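Local coordinates for 4-aminobutyrate transaminase (Acinetobacter baumannii, PDB 6WOP), which probably catalyses the pyridoxal-phosphate-dependent transfer of the amino group of 4-aminobutyrate to 2-oxoglutarate, as a class-III aminotransferase, at residues N118-K121 against I122-Y126; C322-A325 against N326-A330; V218-E221 against F222-L226; G57-P61 against K62-A66; Y87-L90 against A91-I94. One frame throughout, in Å; residues are numbered along the deposited sequence.

All five contacts are short runs of helix, or the loop and first turns of one, within a class-III aminotransferase chain. Contacts 1 and 5 are buried: helix 112-127 packs on strands 236-240 and 264-267, helix 85-97 on strand 104-109 and helix 303-318, and both face a second subunit, where Lys121, Arg124 and Glu92 find partners. Contact 4, opening helix 61-71, also reaches the second subunit but is partly exposed. Contacts 2 and 3 touch no other chain; here water bridges and an intrahelical salt bridge do the polar work on the outer side. Contacts 3 and 4 are helix starts, the latter capped by a histidine ring, whereas contacts 1, 2 and 5 lie within running helices.

Contact 1: residues N118-K121 against I122-Y126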
loop_
_atom_site.group_PDB
_atom_site.type_symbol
_atom_site.label_atom_id
_atom_site.label_comp_id
_atom_site.label_asym_id
_atom_site.label_seq_id
_atom_site.Cartn_x
_atom_site.Cartn_y
_atom_site.Cartn_z
ATOM N N ASN A 118 12.822 -9.459 -9.724
ATOM C CA ASN A 118 13.842 -10.037 -8.854
ATOM C C ASN A 118 14.979 -9.075 -8.575
ATOM O O ASN A 118 15.540 -9.112 -7.485
ATOM C CB ASN A 118 14.353 -11.351 -9.448
ATOM C CG ASN A 118 13.407 -12.485 -9.145
ATOM O OD1 ASN A 118 13.406 -12.959 -8.044
ATOM N ND2 ASN A 118 12.576 -12.910 -10.125
ATOM N N ALA A 119 15.307 -8.178 -9.480
ATOM C CA ALA A 119 16.326 -7.187 -9.098
ATOM C C ALA A 119 15.816 -6.296 -7.970
ATOM O O ALA A 119 16.577 -5.913 -7.056
ATOM C CB ALA A 119 16.706 -6.366 -10.330
ATOM N N VAL A 120 14.507 -5.995 -7.991
ATOM C CA VAL A 120 13.912 -5.199 -6.908
ATOM C C VAL A 120 13.876 -6.001 -5.600
ATOM O O VAL A 120 14.160 -5.455 -4.510
ATOM C CB VAL A 120 12.498 -4.729 -7.332
ATOM C CG1 VAL A 120 11.670 -4.226 -6.084
ATOM C CG2 VAL A 120 12.615 -3.605 -8.417
ATOM N N LYS A 121 13.453 -7.278 -5.665
ATOM C CA LYS A 121 13.504 -8.147 -4.494
ATOM C C LYS A 121 14.902 -8.191 -3.882
ATOM O O LYS A 121 15.075 -8.112 -2.652
ATOM C CB LYS A 121 13.053 -9.557 -4.874
ATOM C CG LYS A 121 11.580 -9.563 -5.264
ATOM C CD LYS A 121 11.007 -10.882 -5.843
ATOM C CE LYS A 121 11.464 -12.175 -5.202
ATOM N NZ LYS A 121 10.879 -13.296 -6.069
ATOM N N ILE A 122 15.913 -8.386 -4.724
ATOM C CA ILE A 122 17.303 -8.459 -4.253
ATOM C C ILE A 122 17.725 -7.131 -3.614
ATOM O O ILE A 122 18.333 -7.089 -2.529
ATOM C CB ILE A 122 18.177 -8.826 -5.467
ATOM C CG1 ILE A 122 17.953 -10.302 -5.871
ATOM C CG2 ILE A 122 19.726 -8.517 -5.230
ATOM C CD1 ILE A 122 18.557 -10.527 -7.307
ATOM N N ALA A 123 17.413 -6.029 -4.270
ATOM C CA ALA A 123 17.777 -4.714 -3.726
ATOM C C ALA A 123 17.066 -4.434 -2.411
ATOM O O ALA A 123 17.665 -3.878 -1.484
ATOM C CB ALA A 123 17.424 -3.626 -4.730
ATOM N N ARG A 124 15.778 -4.761 -2.330
ATOM C CA ARG A 124 15.059 -4.578 -1.076
ATOM C C ARG A 124 15.714 -5.407 0.009
ATOM O O ARG A 124 15.924 -4.930 1.115
ATOM C CB ARG A 124 13.613 -4.996 -1.204
ATOM C CG ARG A 124 12.683 -3.959 -1.860
ATOM C CD ARG A 124 11.278 -4.243 -1.372
ATOM N NE ARG A 124 10.216 -3.332 -1.842
ATOM C CZ ARG A 124 8.943 -3.502 -1.453
ATOM N NH1 ARG A 124 8.645 -4.499 -0.625
ATOM N NH2 ARG A 124 7.981 -2.696 -1.890
ATOM N N CYS A 125 16.068 -6.647 -0.302
ATOM C CA CYS A 125 16.661 -7.535 0.682
ATOM C C CYS A 125 18.006 -6.967 1.147
ATOM O O CYS A 125 18.269 -6.886 2.344
ATOM C CB CYS A 125 16.806 -8.965 0.091
ATOM S SG CYS A 125 17.825 -10.043 1.172
ATOM N N TYR A 126 18.861 -6.616 0.178
ATOM C CA TYR A 126 20.224 -6.161 0.508
ATOM C C TYR A 126 20.208 -4.882 1.343
ATOM O O TYR A 126 20.989 -4.737 2.299
ATOM C CB TYR A 126 21.033 -5.933 -0.788
ATOM C CG TYR A 126 22.456 -5.460 -0.490
ATOM C CD1 TYR A 126 23.428 -6.372 -0.065
ATOM C CD2 TYR A 126 22.812 -4.120 -0.621
ATOM C CE1 TYR A 126 24.727 -5.954 0.196
ATOM C CE2 TYR A 126 24.095 -3.701 -0.342
ATOM C CZ TYR A 126 25.040 -4.619 0.055
ATOM O OH TYR A 126 26.319 -4.207 0.327
#
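Ile122 N donates to Asn118 O at 2.9 Å, the first of four consecutive i to i+4 bonds that satisfy the backbone in this part of helix 112-127. Ala123 N reaches Ala119 O in the same way, Arg124 N meets Val120 O at 2.8 Å with an N-H...O angle of 166°, and Cys125 N meets Lys121 O. The ethyl branch of Ile122 lies over the first of these acceptors, CG1 coming to 3.1 Å from Asn118 O, because CG1 stands beside the backbone N (chi1 -72°). Its side chain goes on to meet Val286 and Met287 of helix 284-287. Two residues on, Arg124 CG passes 3.4 Å from Val120 O and 4.4 Å from Val120 CG1 before the extended chain leaves the helix.

The polar ends find their oxygens beyond this turn. Lys121, bent at chi3 (40°), brings NZ back to Asn118 OD1 in a weak bond of 3.2 Å, while its stronger partner is Arg142 O of the second subunit; Asn118 ND2 is taken by Glu114 O. Arg124 NH1 donates to Phe160 O and Val162 O of the second subunit. Two buried cationic side chains are thus met by carbonyl oxygens and the Asn118 amide oxygen, so carbonyl dipoles of the neighbouring subunit probably help to stabilise their positive charge, and the bonds tie this helix to the second subunit.

Contact 2: residues C322-A325 against N326-A330; sequences CDRA and NELGA
Leu328 covers one face of the Arg324 guanidinium: CD1 sits 3.8 Å above the plane, displaced toward the rim of the group, and CD2 approaches NH2 to 3.6 Å. The two side chains cross obliquely, and the arginine reaches the leucine one turn on because its chain bends at both chi2 (-140°) and chi3 (84°). Glu327 OE1 stands at a slant to the same group, 4.5 Å from Arg324 NE and so beyond a salt bridge. Water 2 spans the gap, accepting from Arg324 NE and donating to Glu327 OE1 at 2.7 Å. The opposite charges are therefore coupled through solvent, probably more weakly than by direct contact.

A second water joins residues three apart on the exposed side of the helix. Water 1 donates to Asp323 OD1 and accepts from Asn326 ND2 at 3.1 Å, and the amide also has a weak bond to Gly250 O. Alongside these bridges the backbone keeps regular i to i+4 bonds from Asn326 N to Cys322 O through Gly329 N to Ala325 O; the straightest is Leu328 N to Arg324 O, with an N-H...O angle of 172°. Ala325 O takes a further hydrogen bond from Ser355 OG.

Within the fold, this is the opening part of helix 321-342. Arg324 NH1 donates to Ile399 O, just ahead of helix 401-416; Arg324 touches Ala401 and Leu328 touches Phe404 of that helix, while Leu328 also reaches Ser355, which precedes strand 356-361.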
loop_
_atom_site.group_PDB
_atom_site.type_symbol
_atom_site.label_atom_id
_atom_site.label_comp_id
_atom_site.label_asym_id
_atom_site.label_seq_id
_atom_site.Cartn_x
_atom_site.Cartn_y
_atom_site.Cartn_z
ATOM N N CYS A 322 28.277 -6.822 -32.430
ATOM C CA CYS A 322 28.430 -5.448 -31.936
ATOM C C CYS A 322 28.896 -4.519 -33.060
ATOM O O CYS A 322 28.313 -3.446 -33.280
ATOM C CB CYS A 322 29.408 -5.396 -30.754
ATOM S SG CYS A 322 28.550 -5.755 -29.144
ATOM N N ASP A 323 29.926 -4.933 -33.803
ATOM C CA ASP A 323 30.386 -4.117 -34.924
ATOM C C ASP A 323 29.294 -3.956 -35.986
ATOM O O ASP A 323 29.123 -2.863 -36.539
ATOM C CB ASP A 323 31.625 -4.735 -35.574
ATOM C CG ASP A 323 32.877 -4.585 -34.746
ATOM O OD1 ASP A 323 32.993 -3.681 -33.899
ATOM O OD2 ASP A 323 33.761 -5.421 -34.965
ATOM N N ARG A 324 28.578 -5.039 -36.316
ATOM C CA ARG A 324 27.484 -4.920 -37.277
ATOM C C ARG A 324 26.419 -3.942 -36.792
ATOM O O ARG A 324 25.849 -3.189 -37.602
ATOM C CB ARG A 324 26.861 -6.275 -37.580
ATOM C CG ARG A 324 27.698 -7.071 -38.558
ATOM C CD ARG A 324 26.891 -7.834 -39.596
ATOM N NE ARG A 324 26.518 -7.015 -40.752
ATOM C CZ ARG A 324 25.291 -6.997 -41.292
ATOM N NH1 ARG A 324 24.285 -7.765 -40.749
ATOM N NH2 ARG A 324 25.066 -6.159 -42.338
ATOM N N ALA A 325 26.123 -3.955 -35.478
ATOM C CA ALA A 325 25.148 -3.002 -34.927
ATOM C C ALA A 325 25.589 -1.571 -35.203
ATOM O O ALA A 325 24.770 -0.709 -35.573
ATOM C CB ALA A 325 24.983 -3.215 -33.422
ATOM N N ASN A 326 26.877 -1.285 -35.007
ATOM C CA ASN A 326 27.327 0.083 -35.274
ATOM C C ASN A 326 27.247 0.421 -36.759
ATOM O O ASN A 326 26.831 1.535 -37.126
ATOM C CB ASN A 326 28.741 0.278 -34.743
ATOM C CG ASN A 326 28.752 0.330 -33.228
ATOM O OD1 ASN A 326 27.803 0.822 -32.628
ATOM N ND2 ASN A 326 29.807 -0.190 -32.606
ATOM N N GLU A 327 27.648 -0.516 -37.624
ATOM C CA GLU A 327 27.620 -0.294 -39.077
ATOM C C GLU A 327 26.206 -0.130 -39.611
ATOM O O GLU A 327 25.942 0.774 -40.414
ATOM C CB GLU A 327 28.301 -1.454 -39.833
ATOM C CG GLU A 327 29.758 -1.535 -39.589
ATOM C CD GLU A 327 30.370 -2.922 -39.864
ATOM O OE1 GLU A 327 29.702 -3.849 -40.444
ATOM O OE2 GLU A 327 31.549 -3.060 -39.448
ATOM N N LEU A 328 25.306 -1.046 -39.260
ATOM C CA LEU A 328 23.923 -0.894 -39.694
ATOM C C LEU A 328 23.305 0.388 -39.109
ATOM O O LEU A 328 22.579 1.111 -39.798
ATOM C CB LEU A 328 23.111 -2.127 -39.281
ATOM C CG LEU A 328 23.386 -3.491 -39.938
ATOM C CD1 LEU A 328 22.770 -4.578 -39.090
ATOM C CD2 LEU A 328 22.796 -3.564 -41.308
ATOM N N GLY A 329 23.515 0.656 -37.816
ATOM C CA GLY A 329 22.941 1.874 -37.271
ATOM C C GLY A 329 23.440 3.114 -37.981
ATOM O O GLY A 329 22.677 4.051 -38.233
ATOM N N ALA A 330 24.736 3.159 -38.285
ATOM C CA ALA A 330 25.261 4.323 -38.967
ATOM C C ALA A 330 24.553 4.521 -40.307
ATOM O O ALA A 330 24.220 5.659 -40.682
ATOM C CB ALA A 330 26.778 4.192 -39.150
HETATM O O HOH W 1 32.339 -1.105 -34.141
HETATM O O HOH W 2 27.378 -4.447 -41.740
#

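Contact 3: residues V218-E221 against F222-L226; sequences VPAE and FLKRL
From Val218 and Pro219, both extended, the chain turns into helix 220-233, and Pro219 O, at the N-cap residue, receives Leu223 N at 3.3 Å and more weakly Phe222 N. Val218, still ahead of the helix, reaches over its first turn with both methyls. CG2 meets Phe222 CD2 at 3.7 Å, at a slant to the ring, and CG1 lies 3.9 Å from Leu223 CG; it crosses both partners at about a right angle. The split follows from chi1 of 71°, which wedges CG1 between the backbone N and the carbonyl carbon and places CG2 anti to the backbone N. Phe222 continues inward to Ala184 and Ile185 of helix 181-194.

The outer side is polar. Glu221 and Arg225 run alongside each other, pointing the same way, and form a salt bridge with OE2 3.0 Å from NH1. OE2 lies at the edge of the guanidinium, near its plane, with the two flat groups turned 25° apart. The nitrogen comes to OE2 from above the carboxylate plane, 38° out of it, so one bent bond joins the pair, not a flat two-pronged bridge. Arg225 NH1 has a stronger partner in Asp182 OD1, and NH2 binds a tartrate probably left from crystallisation. Lys224 folds its aliphatic part back, CE resting 3.8 Å from Ala220 CB.

Val218 and Leu223, i to i+5 across the N-cap, form a hydrophobic staple, with Phe222 an added contact and an i to i+4 Glu-Arg pair following. It starts the helix leading into strand 236-240 of the mostly parallel central sheet of the aminotransferase fold.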
loop_
_atom_site.group_PDB
_atom_site.type_symbol
_atom_site.label_atom_id
_atom_site.label_comp_id
_atom_site.label_asym_id
_atom_site.label_seq_id
_atom_site.Cartn_x
_atom_site.Cartn_y
_atom_site.Cartn_z
ATOM N N VAL A 218 20.626 7.688 -22.314
ATOM C CA VAL A 218 20.932 8.432 -21.068
ATOM C C VAL A 218 22.243 9.184 -21.246
ATOM O O VAL A 218 23.215 8.610 -21.749
ATOM C CB VAL A 218 20.992 7.488 -19.855
ATOM C CG1 VAL A 218 22.214 6.558 -19.847
ATOM C CG2 VAL A 218 20.986 8.314 -18.547
ATOM N N PRO A 219 22.318 10.464 -20.894
ATOM C CA PRO A 219 23.619 11.135 -20.931
ATOM C C PRO A 219 24.558 10.565 -19.876
ATOM O O PRO A 219 24.132 10.251 -18.761
ATOM C CB PRO A 219 23.274 12.608 -20.648
ATOM C CG PRO A 219 21.836 12.761 -21.057
ATOM C CD PRO A 219 21.189 11.407 -20.720
ATOM N N ALA A 220 25.853 10.436 -20.240
ATOM C CA ALA A 220 26.858 9.979 -19.271
ATOM C C ALA A 220 26.831 10.817 -17.984
ATOM O O ALA A 220 26.985 10.281 -16.880
ATOM C CB ALA A 220 28.279 10.028 -19.867
ATOM N N GLU A 221 26.678 12.135 -18.107
ATOM C CA GLU A 221 26.695 12.985 -16.913
ATOM C C GLU A 221 25.550 12.619 -15.976
ATOM O O GLU A 221 25.677 12.697 -14.738
ATOM C CB GLU A 221 26.607 14.467 -17.313
ATOM C CG GLU A 221 26.538 15.445 -16.119
ATOM C CD GLU A 221 25.959 16.807 -16.519
ATOM O OE1 GLU A 221 25.728 17.055 -17.732
ATOM O OE2 GLU A 221 25.726 17.627 -15.619
ATOM N N PHE A 222 24.418 12.206 -16.538
ATOM C CA PHE A 222 23.317 11.846 -15.663
ATOM C C PHE A 222 23.642 10.576 -14.875
ATOM O O PHE A 222 23.396 10.514 -13.668
ATOM C CB PHE A 222 22.018 11.681 -16.459
ATOM C CG PHE A 222 20.801 11.390 -15.546
ATOM C CD1 PHE A 222 20.256 12.391 -14.767
ATOM C CD2 PHE A 222 20.289 10.131 -15.445
ATOM C CE1 PHE A 222 19.192 12.124 -13.945
ATOM C CE2 PHE A 222 19.204 9.861 -14.649
ATOM C CZ PHE A 222 18.656 10.865 -13.894
ATOM N N LEU A 223 24.198 9.550 -15.543
ATOM C CA LEU A 223 24.617 8.346 -14.835
ATOM C C LEU A 223 25.631 8.630 -13.748
ATOM O O LEU A 223 25.540 8.055 -12.657
ATOM C CB LEU A 223 25.225 7.324 -15.806
ATOM C CG LEU A 223 24.268 6.387 -16.514
ATOM C CD1 LEU A 223 25.048 5.357 -17.312
ATOM C CD2 LEU A 223 23.251 5.679 -15.567
ATOM N N LYS A 224 26.625 9.484 -14.040
ATOM C CA LYS A 224 27.619 9.703 -13.003
ATOM C C LYS A 224 27.017 10.489 -11.847
ATOM O O LYS A 224 27.246 10.171 -10.681
ATOM C CB LYS A 224 28.823 10.474 -13.548
ATOM C CG LYS A 224 29.464 9.794 -14.760
ATOM C CD LYS A 224 30.566 10.632 -15.456
ATOM C CE LYS A 224 30.679 10.384 -16.991
ATOM N NZ LYS A 224 31.728 9.418 -17.408
ATOM N N ARG A 225 26.186 11.473 -12.070
ATOM C CA ARG A 225 25.540 12.158 -10.962
ATOM C C ARG A 225 24.584 11.244 -10.185
ATOM O O ARG A 225 24.555 11.244 -8.998
ATOM C CB ARG A 225 24.907 13.432 -11.418
ATOM C CG ARG A 225 25.965 14.461 -11.735
ATOM C CD ARG A 225 25.421 15.670 -12.406
ATOM N NE ARG A 225 24.574 16.444 -11.549
ATOM C CZ ARG A 225 23.854 17.458 -11.965
ATOM N NH1 ARG A 225 23.904 17.833 -13.207
ATOM N NH2 ARG A 225 23.097 18.102 -11.136
ATOM N N LEU A 226 23.827 10.458 -10.916
ATOM C CA LEU A 226 22.967 9.483 -10.242
ATOM C C LEU A 226 23.781 8.504 -9.407
ATOM O O LEU A 226 23.379 8.138 -8.303
ATOM C CB LEU A 226 22.121 8.727 -11.279
ATOM C CG LEU A 226 20.837 8.076 -10.785
ATOM C CD1 LEU A 226 19.931 9.132 -10.137
ATOM C CD2 LEU A 226 20.153 7.458 -11.990
#

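Contact 4: residues G57-P61 against K62-A66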
loop_
_atom_site.group_PDB
_atom_site.type_symbol
_atom_site.label_atom_id
_atom_site.label_comp_id
_atom_site.label_asym_id
_atom_site.label_seq_id
_atom_site.Cartn_x
_atom_site.Cartn_y
_atom_site.Cartn_z
ATOM N N GLY A 57 18.492 -12.907 -35.095
ATOM C CA GLY A 57 17.589 -13.248 -36.176
ATOM C C GLY A 57 16.685 -14.409 -35.811
ATOM O O GLY A 57 16.957 -15.180 -34.893
ATOM N N HIS A 58 15.556 -14.514 -36.537
ATOM C CA HIS A 58 14.669 -15.672 -36.392
ATOM C C HIS A 58 15.418 -16.954 -36.753
ATOM O O HIS A 58 16.023 -17.052 -37.831
ATOM C CB HIS A 58 13.476 -15.544 -37.325
ATOM C CG HIS A 58 12.516 -14.435 -36.972
ATOM N ND1 HIS A 58 11.453 -14.612 -36.096
ATOM C CD2 HIS A 58 12.425 -13.168 -37.426
ATOM C CE1 HIS A 58 10.747 -13.495 -36.040
ATOM N NE2 HIS A 58 11.314 -12.602 -36.838
ATOM N N ARG A 59 15.369 -17.947 -35.873
ATOM C CA ARG A 59 15.927 -19.273 -36.169
ATOM C C ARG A 59 17.375 -19.183 -36.662
ATOM O O ARG A 59 17.743 -19.801 -37.670
ATOM C CB ARG A 59 15.031 -20.033 -37.175
ATOM C CG ARG A 59 13.609 -20.451 -36.577
ATOM C CD ARG A 59 12.636 -20.935 -37.678
ATOM N NE ARG A 59 13.251 -22.029 -38.461
ATOM C CZ ARG A 59 13.514 -21.969 -39.762
ATOM N NH1 ARG A 59 13.170 -20.882 -40.473
ATOM N NH2 ARG A 59 14.119 -22.999 -40.341
ATOM N N HIS A 60 18.208 -18.418 -35.936
ATOM C CA HIS A 60 19.627 -18.427 -36.250
ATOM C C HIS A 60 20.123 -19.870 -36.245
ATOM O O HIS A 60 19.823 -20.621 -35.298
ATOM C CB HIS A 60 20.390 -17.579 -35.221
ATOM C CG HIS A 60 21.841 -17.439 -35.513
ATOM N ND1 HIS A 60 22.729 -18.468 -35.317
ATOM C CD2 HIS A 60 22.565 -16.391 -35.987
ATOM C CE1 HIS A 60 23.945 -18.064 -35.659
ATOM N NE2 HIS A 60 23.873 -16.800 -36.043
ATOM N N PRO A 61 20.883 -20.299 -37.275
ATOM C CA PRO A 61 21.250 -21.723 -37.374
ATOM C C PRO A 61 21.959 -22.270 -36.158
ATOM O O PRO A 61 21.732 -23.436 -35.795
ATOM C CB PRO A 61 22.166 -21.765 -38.588
ATOM C CG PRO A 61 21.807 -20.562 -39.402
ATOM C CD PRO A 61 21.374 -19.511 -38.428
ATOM N N LYS A 62 22.851 -21.502 -35.539
ATOM C CA LYS A 62 23.557 -21.965 -34.358
ATOM C C LYS A 62 22.608 -22.162 -33.175
ATOM O O LYS A 62 22.813 -23.065 -32.357
ATOM C CB LYS A 62 24.675 -20.985 -33.985
ATOM C CG LYS A 62 25.747 -20.966 -35.065
ATOM C CD LYS A 62 26.917 -21.844 -34.735
ATOM C CE LYS A 62 28.079 -21.623 -35.660
ATOM N NZ LYS A 62 28.689 -22.915 -36.068
ATOM N N VAL A 63 21.764 -21.163 -32.959
ATOM C CA VAL A 63 20.770 -21.244 -31.903
ATOM C C VAL A 63 19.903 -22.496 -32.070
ATOM O O VAL A 63 19.681 -23.273 -31.113
ATOM C CB VAL A 63 19.926 -19.961 -31.883
ATOM C CG1 VAL A 63 18.866 -20.098 -30.785
ATOM C CG2 VAL A 63 20.818 -18.714 -31.626
ATOM N N ILE A 64 19.357 -22.693 -33.281
ATOM C CA ILE A 64 18.468 -23.813 -33.497
ATOM C C ILE A 64 19.227 -25.124 -33.311
ATOM O O ILE A 64 18.697 -26.080 -32.713
ATOM C CB ILE A 64 17.807 -23.719 -34.899
ATOM C CG1 ILE A 64 16.837 -22.517 -34.949
ATOM C CG2 ILE A 64 17.048 -25.014 -35.224
ATOM C CD1 ILE A 64 15.836 -22.522 -33.705
ATOM N N ALA A 65 20.484 -25.188 -33.806
ATOM C CA ALA A 65 21.284 -26.396 -33.580
ATOM C C ALA A 65 21.449 -26.669 -32.080
ATOM O O ALA A 65 21.323 -27.809 -31.624
ATOM C CB ALA A 65 22.663 -26.286 -34.235
ATOM N N ALA A 66 21.695 -25.630 -31.295
ATOM C CA ALA A 66 21.900 -25.860 -29.856
ATOM C C ALA A 66 20.635 -26.357 -29.203
ATOM O O ALA A 66 20.695 -27.200 -28.290
ATOM C CB ALA A 66 22.372 -24.575 -29.157
#
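His60 O accepts Ile64 N at 2.9 Å, the straightest of the bonds here with an N-H...O angle of 170°, and so begins the i to i+4 pattern of helix 61-71. The same residue serves the helix start with its side chain. CG lies opposite the backbone N (chi1 -176°), which brings the imidazole alongside the first turn, and ND1 accepts Lys62 N at 3.0 Å. The donor is tilted from the ring plane and the bond is bent, 139° at the hydrogen, yet acceptance at ND1 is consistent with this nitrogen being unprotonated. The other nitrogen, NE2, is hydrogen-bonded to Glu319 OE2, so both ring nitrogens are engaged.

His60 is thus an N-cap that uses its ring nitrogen, with Pro61 as the first helical residue. Pro61 CD lies 3.4 Å above one face of the imidazole, toward its rim, and Lys62 follows the ring in the same direction, CB coming to 3.4 Å from His60 CE1. On the apolar side, His60 CB meets Val63 CG2 at 3.8 Å, and Val63 packs on into helix 303-318.

Arg59, whose backbone takes a left-handed conformation, lays its CA 3.6 Å from Ile64 CG1, with its CB close by. Its guanidinium leads away, NH1 to Glu32 in a salt bridge and NE to Leu71 O of the second subunit.

Contact 5: residues Y87-L90 against A91-I94; sequences YVAL and AERI
Ala91 N, the first donor of the second segment, bonds to Tyr87 O at 3.0 Å, and Ala91 CB rests 3.5 Å from Val88 O. The small side chain sits against Ala106 and Phe108 of strand 104-109; the Tyr87 hydroxyl bonds to Phe108 N of that strand. Glu92 comes next, its N bound to Val88 O. With CG anti to the carbonyl carbon (chi1 -69°) and the chain extended beyond it, the carboxylate folds back along the preceding turn: CG passes 3.3 Å from Val88 O, OE1 reaches 3.5 Å from Ala89 CA, and OE2 lies 4.1 Å from Val88 CG1. The apolar neighbours only flank this group; its charge is met by Arg11 of the second subunit, in a salt bridge to OE1.

This part of helix 85-97 is enclosed by helix 303-318, by strand 104-109 of the mostly parallel central sheet behind Tyr87 and Ala91, and by the second subunit against Val88, Ala89 and Glu92. Arg93 N continues the pattern to Ala89 O at 2.9 Å. Its CG lies 3.3 Å from the same oxygen, then the chain bends at chi3 (80°) toward helix 303-318, where NH2 forms a salt bridge with Asp314 and NH1 donates to His310 O. Ile94 N bonds to Leu90 O, over which Ile94 CG1 passes at 3.4 Å, and the side chain ends against Phe246.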
loop_
_atom_site.group_PDB
_atom_site.type_symbol
_atom_site.label_atom_id
_atom_site.label_comp_id
_atom_site.label_asym_id
_atom_site.label_seq_id
_atom_site.Cartn_x
_atom_site.Cartn_y
_atom_site.Cartn_z
ATOM N N TYR A 87 23.357 -24.075 -17.059
ATOM C CA TYR A 87 22.912 -22.891 -16.294
ATOM C C TYR A 87 24.094 -22.240 -15.541
ATOM O O TYR A 87 24.337 -21.094 -15.623
ATOM C CB TYR A 87 21.867 -23.337 -15.284
ATOM C CG TYR A 87 21.228 -22.290 -14.375
ATOM C CD1 TYR A 87 21.990 -21.546 -13.500
ATOM C CD2 TYR A 87 19.843 -22.114 -14.332
ATOM C CE1 TYR A 87 21.431 -20.619 -12.649
ATOM C CE2 TYR A 87 19.269 -21.185 -13.478
ATOM C CZ TYR A 87 20.072 -20.438 -12.613
ATOM O OH TYR A 87 19.539 -19.532 -11.772
ATOM N N VAL A 88 24.842 -23.073 -14.863
ATOM C CA VAL A 88 26.021 -22.571 -14.177
ATOM C C VAL A 88 26.945 -21.951 -15.189
ATOM O O VAL A 88 27.548 -20.928 -14.934
ATOM C CB VAL A 88 26.706 -23.728 -13.413
ATOM C CG1 VAL A 88 28.068 -23.286 -12.768
ATOM C CG2 VAL A 88 25.717 -24.335 -12.341
ATOM N N ALA A 89 27.170 -22.663 -16.313
ATOM C CA ALA A 89 28.117 -22.155 -17.304
ATOM C C ALA A 89 27.626 -20.817 -17.858
ATOM O O ALA A 89 28.428 -19.915 -18.120
ATOM C CB ALA A 89 28.321 -23.192 -18.444
ATOM N N LEU A 90 26.300 -20.693 -18.105
ATOM C CA LEU A 90 25.765 -19.419 -18.605
ATOM C C LEU A 90 25.980 -18.301 -17.587
ATOM O O LEU A 90 26.368 -17.194 -17.952
ATOM C CB LEU A 90 24.274 -19.523 -18.944
ATOM C CG LEU A 90 23.654 -18.336 -19.709
ATOM C CD1 LEU A 90 24.320 -18.168 -21.149
ATOM C CD2 LEU A 90 22.115 -18.532 -19.800
ATOM N N ALA A 91 25.766 -18.585 -16.299
ATOM C CA ALA A 91 26.058 -17.573 -15.275
ATOM C C ALA A 91 27.525 -17.149 -15.342
ATOM O O ALA A 91 27.831 -15.949 -15.342
ATOM C CB ALA A 91 25.694 -18.137 -13.892
ATOM N N GLU A 92 28.441 -18.135 -15.512
ATOM C CA GLU A 92 29.869 -17.805 -15.576
ATOM C C GLU A 92 30.162 -16.892 -16.755
ATOM O O GLU A 92 30.932 -15.924 -16.648
ATOM C CB GLU A 92 30.698 -19.105 -15.689
ATOM C CG GLU A 92 30.692 -19.943 -14.444
ATOM C CD GLU A 92 31.308 -21.322 -14.659
ATOM O OE1 GLU A 92 31.226 -21.865 -15.796
ATOM O OE2 GLU A 92 31.853 -21.871 -13.681
ATOM N N ARG A 93 29.550 -17.195 -17.911
ATOM C CA ARG A 93 29.805 -16.406 -19.108
ATOM C C ARG A 93 29.263 -14.974 -18.985
ATOM O O ARG A 93 29.882 -14.024 -19.472
ATOM C CB ARG A 93 29.190 -17.137 -20.309
ATOM C CG ARG A 93 29.974 -18.448 -20.610
ATOM C CD ARG A 93 29.465 -19.069 -21.945
ATOM N NE ARG A 93 30.036 -18.436 -23.133
ATOM C CZ ARG A 93 29.524 -18.555 -24.360
ATOM N NH1 ARG A 93 28.408 -19.296 -24.569
ATOM N NH2 ARG A 93 30.151 -18.000 -25.380
ATOM N N ILE A 94 28.099 -14.803 -18.385
ATOM C CA ILE A 94 27.571 -13.451 -18.169
ATOM C C ILE A 94 28.374 -12.730 -17.113
ATOM O O ILE A 94 28.654 -11.530 -17.248
ATOM C CB ILE A 94 26.070 -13.550 -17.777
ATOM C CG1 ILE A 94 25.222 -14.126 -18.933
ATOM C CG2 ILE A 94 25.485 -12.188 -17.330
ATOM C CD1 ILE A 94 24.983 -13.127 -20.019
#